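Local atomic coordinates of isocitrate dehydrogenase [NAD] subunit 1, mitochondrial (Saccharomyces cerevisiae, PDB entry 3BLX), a protein that catalyses, within a hetero-octamer of two kinds of subunit, the NAD-dependent oxidative decarboxylation of isocitrate to 2-oxoglutarate in the citric acid cycle, and also binds mitochondrial mRNA leaders. Residues 104-109 and 127-132; 178-183 and 192-197; 75-80 and 296-301. All coordinates share one frame; numbering follows the deposited sequence.

Contact 1 of 3, residues 104-109 and 127-132; sequences YANVAL and VIRENT
Main-chain hydrogen bonds join N106 to R129 and A108 to V127, each pair linked both ways. N106 N reaches R129 O at 3.0 Å, and R129 N returns a bond to N106 O at 2.9 Å. A108 and V127 are bridged in the same fashion. Past the regular ladder, N131 N still binds Y104 O at 3.0 Å, but from above the carbonyl plane and with a bent N-H...O angle of 137°. Between these rungs, I128 CA-H points at N106 O and V107 CA-H at V127 O.

The two strands, 105-109 and 127-130, run antiparallel in the large mixed sheet of the isocitrate/isopropylmalate dehydrogenase fold. Strand 258-262 flanks the first, where Y104 and A105 both face F262 in a classic beta bulge; strand 232-235 flanks the second.

Apolar contact is modest: V107 CG1 meets I128 CG1 at 4.2 Å on the face that A105 and V107 turn to helix 156-172, and T132 CG2 packs against Y104 CB.

On the other face lie the polar side chains of N106 and R129, the latter probably a substrate-binding residue. N106 CG stands anti to the backbone N (chi1 166°), bringing OD1 over one face of the guanidinium, 2.9 Å from R129 NH1; the angle is too poor for a hydrogen bond, and the amide and guanidinium planes are 67° apart.

On the A105 side of the sheet, the E130 carboxylate folds back on T132, taking T132 N on OE1 and T132 OG1, at 2.7 Å, on the syn lone pair of OE2.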
loop_
_atom_site.group_PDB
_atom_site.type_symbol
_atom_site.label_atom_id
_atom_site.label_comp_id
_atom_site.label_asym_id
_atom_site.label_seq_id
_atom_site.Cartn_x
_atom_site.Cartn_y
_atom_site.Cartn_z
ATOM N N TYR E 104 15.421 -1.196 -14.537
ATOM C CA TYR E 104 14.813 -0.918 -15.842
ATOM C C TYR E 104 15.715 -0.222 -16.840
ATOM O O TYR E 104 15.342 0.019 -17.998
ATOM C CB TYR E 104 13.550 -0.054 -15.667
ATOM C CG TYR E 104 13.797 1.321 -15.070
ATOM C CD1 TYR E 104 13.625 1.553 -13.706
ATOM C CD2 TYR E 104 14.203 2.386 -15.862
ATOM C CE1 TYR E 104 13.865 2.802 -13.138
ATOM C CE2 TYR E 104 14.452 3.654 -15.298
ATOM C CZ TYR E 104 14.268 3.857 -13.940
ATOM O OH TYR E 104 14.483 5.109 -13.380
ATOM N N ALA E 105 16.904 0.134 -16.402
ATOM C CA ALA E 105 17.768 0.904 -17.279
ATOM C C ALA E 105 19.142 0.278 -17.352
ATOM O O ALA E 105 19.847 0.209 -16.358
ATOM C CB ALA E 105 17.862 2.347 -16.787
ATOM N N ASN E 106 19.495 -0.210 -18.528
ATOM C CA ASN E 106 20.813 -0.762 -18.736
ATOM C C ASN E 106 21.691 0.301 -19.422
ATOM O O ASN E 106 21.280 0.891 -20.378
ATOM C CB ASN E 106 20.747 -2.090 -19.506
ATOM C CG ASN E 106 22.123 -2.529 -20.035
ATOM O OD1 ASN E 106 22.293 -2.839 -21.223
ATOM N ND2 ASN E 106 23.120 -2.531 -19.151
ATOM N N VAL E 107 22.868 0.583 -18.876
ATOM C CA VAL E 107 23.763 1.579 -19.433
ATOM C C VAL E 107 25.082 0.904 -19.810
ATOM O O VAL E 107 25.648 0.165 -19.018
ATOM C CB VAL E 107 24.126 2.644 -18.406
ATOM C CG1 VAL E 107 24.850 3.774 -19.086
ATOM C CG2 VAL E 107 22.897 3.155 -17.712
ATOM N N ALA E 108 25.564 1.163 -21.022
ATOM C CA ALA E 108 26.877 0.710 -21.449
ATOM C C ALA E 108 27.736 1.892 -21.923
ATOM O O ALA E 108 27.300 2.755 -22.696
ATOM C CB ALA E 108 26.762 -0.332 -22.514
ATOM N N LEU E 109 28.963 1.963 -21.435
ATOM C CA LEU E 109 29.823 3.079 -21.826
ATOM C C LEU E 109 30.869 2.621 -22.831
ATOM O O LEU E 109 31.649 1.701 -22.562
ATOM C CB LEU E 109 30.498 3.695 -20.611
ATOM C CG LEU E 109 29.564 4.076 -19.472
ATOM C CD1 LEU E 109 30.342 4.724 -18.320
ATOM C CD2 LEU E 109 28.534 5.024 -20.034
ATOM N N VAL E 127 25.164 3.989 -24.555
ATOM C CA VAL E 127 23.937 3.362 -25.001
ATOM C C VAL E 127 23.097 3.036 -23.779
ATOM O O VAL E 127 23.537 2.328 -22.871
ATOM C CB VAL E 127 24.207 2.084 -25.837
ATOM C CG1 VAL E 127 22.905 1.325 -26.097
ATOM C CG2 VAL E 127 24.898 2.439 -27.151
ATOM N N ILE E 128 21.897 3.596 -23.731
ATOM C CA ILE E 128 20.975 3.343 -22.614
ATOM C C ILE E 128 19.810 2.555 -23.180
ATOM O O ILE E 128 19.145 3.016 -24.101
ATOM C CB ILE E 128 20.475 4.663 -21.979
ATOM C CG1 ILE E 128 21.607 5.384 -21.261
ATOM C CG2 ILE E 128 19.337 4.409 -21.029
ATOM C CD1 ILE E 128 21.289 6.766 -20.824
ATOM N N ARG E 129 19.578 1.353 -22.669
ATOM C CA ARG E 129 18.470 0.562 -23.187
ATOM C C ARG E 129 17.408 0.194 -22.128
ATOM O O ARG E 129 17.730 -0.050 -20.969
ATOM C CB ARG E 129 18.984 -0.654 -23.961
ATOM C CG ARG E 129 19.208 -1.881 -23.142
ATOM C CD ARG E 129 18.939 -3.114 -23.968
ATOM N NE ARG E 129 18.891 -4.294 -23.116
ATOM C CZ ARG E 129 19.974 -4.973 -22.754
ATOM N NH1 ARG E 129 21.170 -4.578 -23.187
ATOM N NH2 ARG E 129 19.869 -6.043 -21.966
ATOM N N GLU E 130 16.146 0.194 -22.545
ATOM C CA GLU E 130 15.030 -0.140 -21.695
ATOM C C GLU E 130 15.070 -1.626 -21.388
ATOM O O GLU E 130 15.266 -2.422 -22.286
ATOM C CB GLU E 130 13.714 0.214 -22.401
ATOM C CG GLU E 130 12.546 0.511 -21.456
ATOM C CD GLU E 130 12.017 -0.726 -20.709
ATOM O OE1 GLU E 130 11.863 -1.799 -21.349
ATOM O OE2 GLU E 130 11.753 -0.609 -19.479
ATOM N N ASN E 131 14.857 -1.992 -20.121
ATOM C CA ASN E 131 15.112 -3.363 -19.678
ATOM C C ASN E 131 13.915 -4.147 -19.071
ATOM O O ASN E 131 14.107 -5.203 -18.463
ATOM C CB ASN E 131 16.327 -3.362 -18.715
ATOM C CG ASN E 131 16.801 -4.764 -18.345
ATOM O OD1 ASN E 131 17.099 -5.604 -19.209
ATOM N ND2 ASN E 131 16.875 -5.024 -17.048
ATOM N N THR E 132 12.686 -3.674 -19.240
ATOM C CA THR E 132 11.581 -4.387 -18.600
ATOM C C THR E 132 10.439 -4.798 -19.528
ATOM O O THR E 132 9.530 -5.511 -19.112
ATOM C CB THR E 132 10.997 -3.603 -17.388
ATOM O OG1 THR E 132 10.575 -2.297 -17.797
ATOM C CG2 THR E 132 12.019 -3.458 -16.299
#

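Contact 2 of 3, residues 178-183 and 192-197; sequences VTAVHK and GLFRNI
Within 192-197, F194 and R195 meet the strand residues A180 to H182, in a beta-alpha-beta unit where helix 190-205 returns antiparallel to strand 177-182 and leads into strand 210-215. F194 comes first; a chi1 of -168° swings its ring opposite the backbone N, which lets it reach across to the strand. One ring corner does the touching: F194 CE2 lies 4.2 Å from A180 CB and 3.9 Å from V181 O, with H182 CB nearby at the adjoining CD2.

R195 follows, using its methylenes rather than its charge. CB sits over one face of the H182 imidazole, a CH-pi contact 4.0 Å from the ring centroid, while CG and CD continue past NE2. An alanine here would keep that CB but strip the rest of the aliphatic run from beside NE2, and would probably leave this side of the imidazole less firmly packed. The ring is also tethered through ND1 to the backbone N of A184, next to K183, a residue probably critical for catalysis. N196, next in the helix, places OD1 at the edge of the R195 guanidinium, in plane, where it accepts a hydrogen bond from R195 NE at 3.2 Å.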
loop_
_atom_site.group_PDB
_atom_site.type_symbol
_atom_site.label_atom_id
_atom_site.label_comp_id
_atom_site.label_asym_id
_atom_site.label_seq_id
_atom_site.Cartn_x
_atom_site.Cartn_y
_atom_site.Cartn_z
ATOM N N VAL E 178 21.037 13.573 -26.957
ATOM C CA VAL E 178 20.340 12.332 -26.724
ATOM C C VAL E 178 19.585 11.976 -27.978
ATOM O O VAL E 178 18.763 12.760 -28.449
ATOM C CB VAL E 178 19.355 12.460 -25.554
ATOM C CG1 VAL E 178 18.389 11.274 -25.529
ATOM C CG2 VAL E 178 20.118 12.566 -24.243
ATOM N N THR E 179 19.857 10.798 -28.526
ATOM C CA THR E 179 19.157 10.352 -29.723
ATOM C C THR E 179 18.309 9.129 -29.415
ATOM O O THR E 179 18.816 8.129 -28.963
ATOM C CB THR E 179 20.150 9.999 -30.859
ATOM O OG1 THR E 179 21.029 11.097 -31.080
ATOM C CG2 THR E 179 19.416 9.686 -32.151
ATOM N N ALA E 180 17.016 9.203 -29.672
ATOM C CA ALA E 180 16.182 8.012 -29.602
ATOM C C ALA E 180 16.326 7.144 -30.853
ATOM O O ALA E 180 16.195 7.625 -31.980
ATOM C CB ALA E 180 14.737 8.398 -29.394
ATOM N N VAL E 181 16.589 5.861 -30.646
ATOM C CA VAL E 181 16.719 4.904 -31.731
ATOM C C VAL E 181 15.468 4.033 -31.784
ATOM O O VAL E 181 15.102 3.415 -30.799
ATOM C CB VAL E 181 17.975 3.995 -31.541
ATOM C CG1 VAL E 181 18.035 2.925 -32.624
ATOM C CG2 VAL E 181 19.243 4.824 -31.536
ATOM N N HIS E 182 14.828 3.964 -32.940
ATOM C CA HIS E 182 13.542 3.295 -33.028
ATOM C C HIS E 182 13.290 2.792 -34.448
ATOM O O HIS E 182 14.098 3.019 -35.358
ATOM C CB HIS E 182 12.480 4.315 -32.708
ATOM C CG HIS E 182 12.492 5.470 -33.647
ATOM N ND1 HIS E 182 11.890 5.425 -34.888
ATOM C CD2 HIS E 182 13.061 6.696 -33.547
ATOM C CE1 HIS E 182 12.072 6.583 -35.502
ATOM N NE2 HIS E 182 12.777 7.372 -34.708
ATOM N N LYS E 183 12.159 2.125 -34.638
ATOM C CA LYS E 183 11.758 1.659 -35.957
ATOM C C LYS E 183 10.334 2.152 -36.271
ATOM O O LYS E 183 9.464 1.371 -36.653
ATOM C CB LYS E 183 11.841 0.125 -36.006
ATOM C CG LYS E 183 12.171 -0.482 -37.364
ATOM C CD LYS E 183 12.736 -1.890 -37.198
ATOM C CE LYS E 183 13.067 -2.522 -38.547
ATOM N NZ LYS E 183 13.797 -1.587 -39.458
ATOM N N GLY E 192 6.521 4.568 -32.745
ATOM C CA GLY E 192 6.087 5.952 -32.845
ATOM C C GLY E 192 5.915 6.550 -31.457
ATOM O O GLY E 192 6.402 7.642 -31.161
ATOM N N LEU E 193 5.224 5.816 -30.592
ATOM C CA LEU E 193 5.074 6.194 -29.189
ATOM C C LEU E 193 6.416 6.489 -28.523
ATOM O O LEU E 193 6.591 7.504 -27.839
ATOM C CB LEU E 193 4.399 5.056 -28.442
ATOM C CG LEU E 193 4.024 5.260 -26.977
ATOM C CD1 LEU E 193 2.966 6.324 -26.874
ATOM C CD2 LEU E 193 3.516 3.966 -26.371
ATOM N N PHE E 194 7.359 5.576 -28.736
ATOM C CA PHE E 194 8.710 5.715 -28.211
ATOM C C PHE E 194 9.438 6.999 -28.662
ATOM O O PHE E 194 9.883 7.790 -27.823
ATOM C CB PHE E 194 9.545 4.497 -28.592
ATOM C CG PHE E 194 10.846 4.420 -27.851
ATOM C CD1 PHE E 194 10.909 3.831 -26.581
ATOM C CD2 PHE E 194 12.004 4.954 -28.409
ATOM C CE1 PHE E 194 12.107 3.775 -25.885
ATOM C CE2 PHE E 194 13.212 4.903 -27.712
ATOM C CZ PHE E 194 13.263 4.319 -26.446
ATOM N N ARG E 195 9.579 7.190 -29.975
ATOM C CA ARG E 195 10.156 8.410 -30.541
ATOM C C ARG E 195 9.463 9.675 -30.056
ATOM O O ARG E 195 10.124 10.663 -29.729
ATOM C CB ARG E 195 10.064 8.376 -32.066
ATOM C CG ARG E 195 10.427 9.685 -32.737
ATOM C CD ARG E 195 9.883 9.744 -34.159
ATOM N NE ARG E 195 8.419 9.733 -34.168
ATOM C CZ ARG E 195 7.668 9.228 -35.154
ATOM N NH1 ARG E 195 8.242 8.685 -36.233
ATOM N NH2 ARG E 195 6.334 9.256 -35.056
ATOM N N ASN E 196 8.131 9.657 -30.018
ATOM C CA ASN E 196 7.385 10.841 -29.590
ATOM C C ASN E 196 7.608 11.183 -28.140
ATOM O O ASN E 196 7.933 12.332 -27.829
ATOM C CB ASN E 196 5.896 10.673 -29.839
ATOM C CG ASN E 196 5.573 10.674 -31.304
ATOM O OD1 ASN E 196 6.386 11.140 -32.133
ATOM N ND2 ASN E 196 4.405 10.129 -31.652
ATOM N N ILE E 197 7.442 10.195 -27.257
ATOM C CA ILE E 197 7.622 10.442 -25.844
ATOM C C ILE E 197 9.022 10.974 -25.547
ATOM O O ILE E 197 9.169 11.888 -24.736
ATOM C CB ILE E 197 7.338 9.206 -25.006
ATOM C CG1 ILE E 197 5.846 8.888 -25.061
ATOM C CG2 ILE E 197 7.800 9.436 -23.574
ATOM C CD1 ILE E 197 5.465 7.503 -24.482
#

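Contact 3 of 3, residues 75-80 and 296-301; sequences IGLKGL and TLMLNH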
loop_
_atom_site.group_PDB
_atom_site.type_symbol
_atom_site.label_atom_id
_atom_site.label_comp_id
_atom_site.label_asym_id
_atom_site.label_seq_id
_atom_site.Cartn_x
_atom_site.Cartn_y
_atom_site.Cartn_z
ATOM N N ILE E 75 23.043 -2.391 -3.581
ATOM C CA ILE E 75 24.110 -2.220 -4.559
ATOM C C ILE E 75 24.787 -3.557 -4.836
ATOM O O ILE E 75 25.045 -4.349 -3.923
ATOM C CB ILE E 75 25.162 -1.208 -4.056
ATOM C CG1 ILE E 75 24.477 0.104 -3.751
ATOM C CG2 ILE E 75 26.164 -0.917 -5.142
ATOM C CD1 ILE E 75 23.779 0.710 -4.980
ATOM N N GLY E 76 25.099 -3.811 -6.095
ATOM C CA GLY E 76 25.732 -5.073 -6.442
ATOM C C GLY E 76 26.774 -4.997 -7.535
ATOM O O GLY E 76 26.738 -4.123 -8.395
ATOM N N LEU E 77 27.717 -5.927 -7.488
ATOM C CA LEU E 77 28.726 -6.063 -8.530
ATOM C C LEU E 77 28.579 -7.475 -9.045
ATOM O O LEU E 77 28.595 -8.433 -8.280
ATOM C CB LEU E 77 30.141 -5.839 -7.980
ATOM C CG LEU E 77 31.154 -5.137 -8.891
ATOM C CD1 LEU E 77 32.517 -5.721 -8.705
ATOM C CD2 LEU E 77 30.790 -5.280 -10.310
ATOM N N LYS E 78 28.439 -7.597 -10.345
ATOM C CA LYS E 78 28.087 -8.859 -10.932
ATOM C C LYS E 78 29.048 -9.233 -12.059
ATOM O O LYS E 78 29.336 -8.415 -12.914
ATOM C CB LYS E 78 26.636 -8.781 -11.411
ATOM C CG LYS E 78 26.221 -9.785 -12.438
ATOM C CD LYS E 78 24.714 -9.866 -12.487
ATOM C CE LYS E 78 24.192 -10.132 -13.915
ATOM N NZ LYS E 78 24.971 -11.180 -14.645
ATOM N N GLY E 79 29.542 -10.474 -12.038
ATOM C CA GLY E 79 30.377 -11.006 -13.111
ATOM C C GLY E 79 29.580 -11.600 -14.269
ATOM O O GLY E 79 28.438 -11.207 -14.518
ATOM N N LEU E 80 30.165 -12.548 -14.988
ATOM C CA LEU E 80 29.483 -13.112 -16.147
ATOM C C LEU E 80 29.262 -14.605 -16.042
ATOM O O LEU E 80 30.038 -15.297 -15.405
ATOM C CB LEU E 80 30.287 -12.876 -17.420
ATOM C CG LEU E 80 30.436 -11.468 -17.954
ATOM C CD1 LEU E 80 29.216 -10.640 -17.554
ATOM C CD2 LEU E 80 31.738 -10.880 -17.435
ATOM N N THR E 296 34.384 0.955 -10.910
ATOM C CA THR E 296 34.572 2.347 -10.565
ATOM C C THR E 296 33.278 3.130 -10.717
ATOM O O THR E 296 33.037 4.055 -9.951
ATOM C CB THR E 296 35.742 3.002 -11.323
ATOM O OG1 THR E 296 35.364 3.276 -12.670
ATOM C CG2 THR E 296 36.941 2.096 -11.297
ATOM N N LEU E 297 32.435 2.755 -11.681
ATOM C CA LEU E 297 31.081 3.315 -11.762
ATOM C C LEU E 297 30.364 3.102 -10.440
ATOM O O LEU E 297 29.677 3.984 -9.949
ATOM C CB LEU E 297 30.279 2.673 -12.883
ATOM C CG LEU E 297 30.688 3.051 -14.304
ATOM C CD1 LEU E 297 29.755 2.429 -15.346
ATOM C CD2 LEU E 297 30.676 4.546 -14.442
ATOM N N MET E 298 30.534 1.923 -9.866
ATOM C CA MET E 298 29.959 1.599 -8.567
ATOM C C MET E 298 30.528 2.492 -7.459
ATOM O O MET E 298 29.793 2.979 -6.613
ATOM C CB MET E 298 30.152 0.119 -8.232
ATOM C CG MET E 298 29.481 -0.277 -6.964
ATOM S SD MET E 298 29.978 -1.896 -6.403
ATOM C CE MET E 298 31.719 -1.591 -6.038
ATOM N N LEU E 299 31.837 2.711 -7.469
ATOM C CA LEU E 299 32.466 3.583 -6.486
ATOM C C LEU E 299 31.875 5.001 -6.556
ATOM O O LEU E 299 31.482 5.563 -5.532
ATOM C CB LEU E 299 33.984 3.609 -6.689
ATOM C CG LEU E 299 34.730 2.321 -6.306
ATOM C CD1 LEU E 299 36.180 2.408 -6.706
ATOM C CD2 LEU E 299 34.606 1.989 -4.823
ATOM N N ASN E 300 31.816 5.563 -7.760
ATOM C CA ASN E 300 31.169 6.849 -7.996
ATOM C C ASN E 300 29.787 6.912 -7.352
ATOM O O ASN E 300 29.455 7.848 -6.639
ATOM C CB ASN E 300 31.016 7.114 -9.495
ATOM C CG ASN E 300 32.325 7.549 -10.161
ATOM O OD1 ASN E 300 33.290 7.934 -9.495
ATOM N ND2 ASN E 300 32.350 7.501 -11.486
ATOM N N HIS E 301 28.988 5.893 -7.614
ATOM C CA HIS E 301 27.642 5.821 -7.108
ATOM C C HIS E 301 27.576 5.758 -5.577
ATOM O O HIS E 301 26.666 6.303 -4.953
ATOM C CB HIS E 301 26.973 4.583 -7.680
ATOM C CG HIS E 301 25.485 4.621 -7.611
ATOM N ND1 HIS E 301 24.769 3.909 -6.674
ATOM C CD2 HIS E 301 24.569 5.277 -8.373
ATOM C CE1 HIS E 301 23.476 4.128 -6.847
ATOM N NE2 HIS E 301 23.327 4.941 -7.882
#
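M298 lays its CG and sulfur against the CG2 branch of I75, with M298 CG 3.8 Å from I75 CG2. In the methionine, a chi1 near 180° (-175°) starts the chain straight out from the helix, and it runs on extended through chi2, which carries the sulfur out to the strand; the bend at chi3 turns only the terminal CE methyl. There SD lies 4.2 Å from L77 CB, and the thioether thus spans the two strand residues whose side chains emerge toward the helix. G76, between them, contributes its backbone: G76 O stands 4.4 Å from M298 SD.

The second branch of I75 serves a different partner. Its CD1 methyl approaches the H301 imidazole, 3.8 Å from H301 ND1 and almost as near to CE1. I75 therefore divides its two branches between M298 and H301, one turn apart on the helix. The interaction across the segments is van der Waals contact without a hydrogen bond; M298 is buried, while H301 lies at the exposed margin.

Strand 75-80 and helix 289-302 are far apart in sequence and run antiparallel here, their local axes 9.6 Å apart at closest approach. The strand lies in the large mixed sheet between strands 17-25 and 267-269, bonded to both through its backbone. M298 also packs on F269 of the latter strand and on F40 of helix 27-42, the helix whose V36 touches L77, while helix 306-320 packs against T296, L299 and N300.

All three contacts reach the same large mixed sheet, yet in different ways. Contact 1 is strand on strand within it, held chiefly by main-chain hydrogen bonds; contacts 2 and 3 each set a helix antiparallel on a strand and rely on side-chain packing, around aromatic rings in contact 2 and a thioether and branched aliphatic groups in contact 3. Contact 1 lies deepest, whereas both helix contacts are mostly buried but reach their margins at R195 and the exposed H301. Contacts 1 and 3 meet directly, L109 CD1 lying 3.8 Å from L297 CD1, while contacts 2 and 3 have centres about 29 Å apart. Probable active-site residues occur in contacts 1 and 2; contact 3 lies away from them.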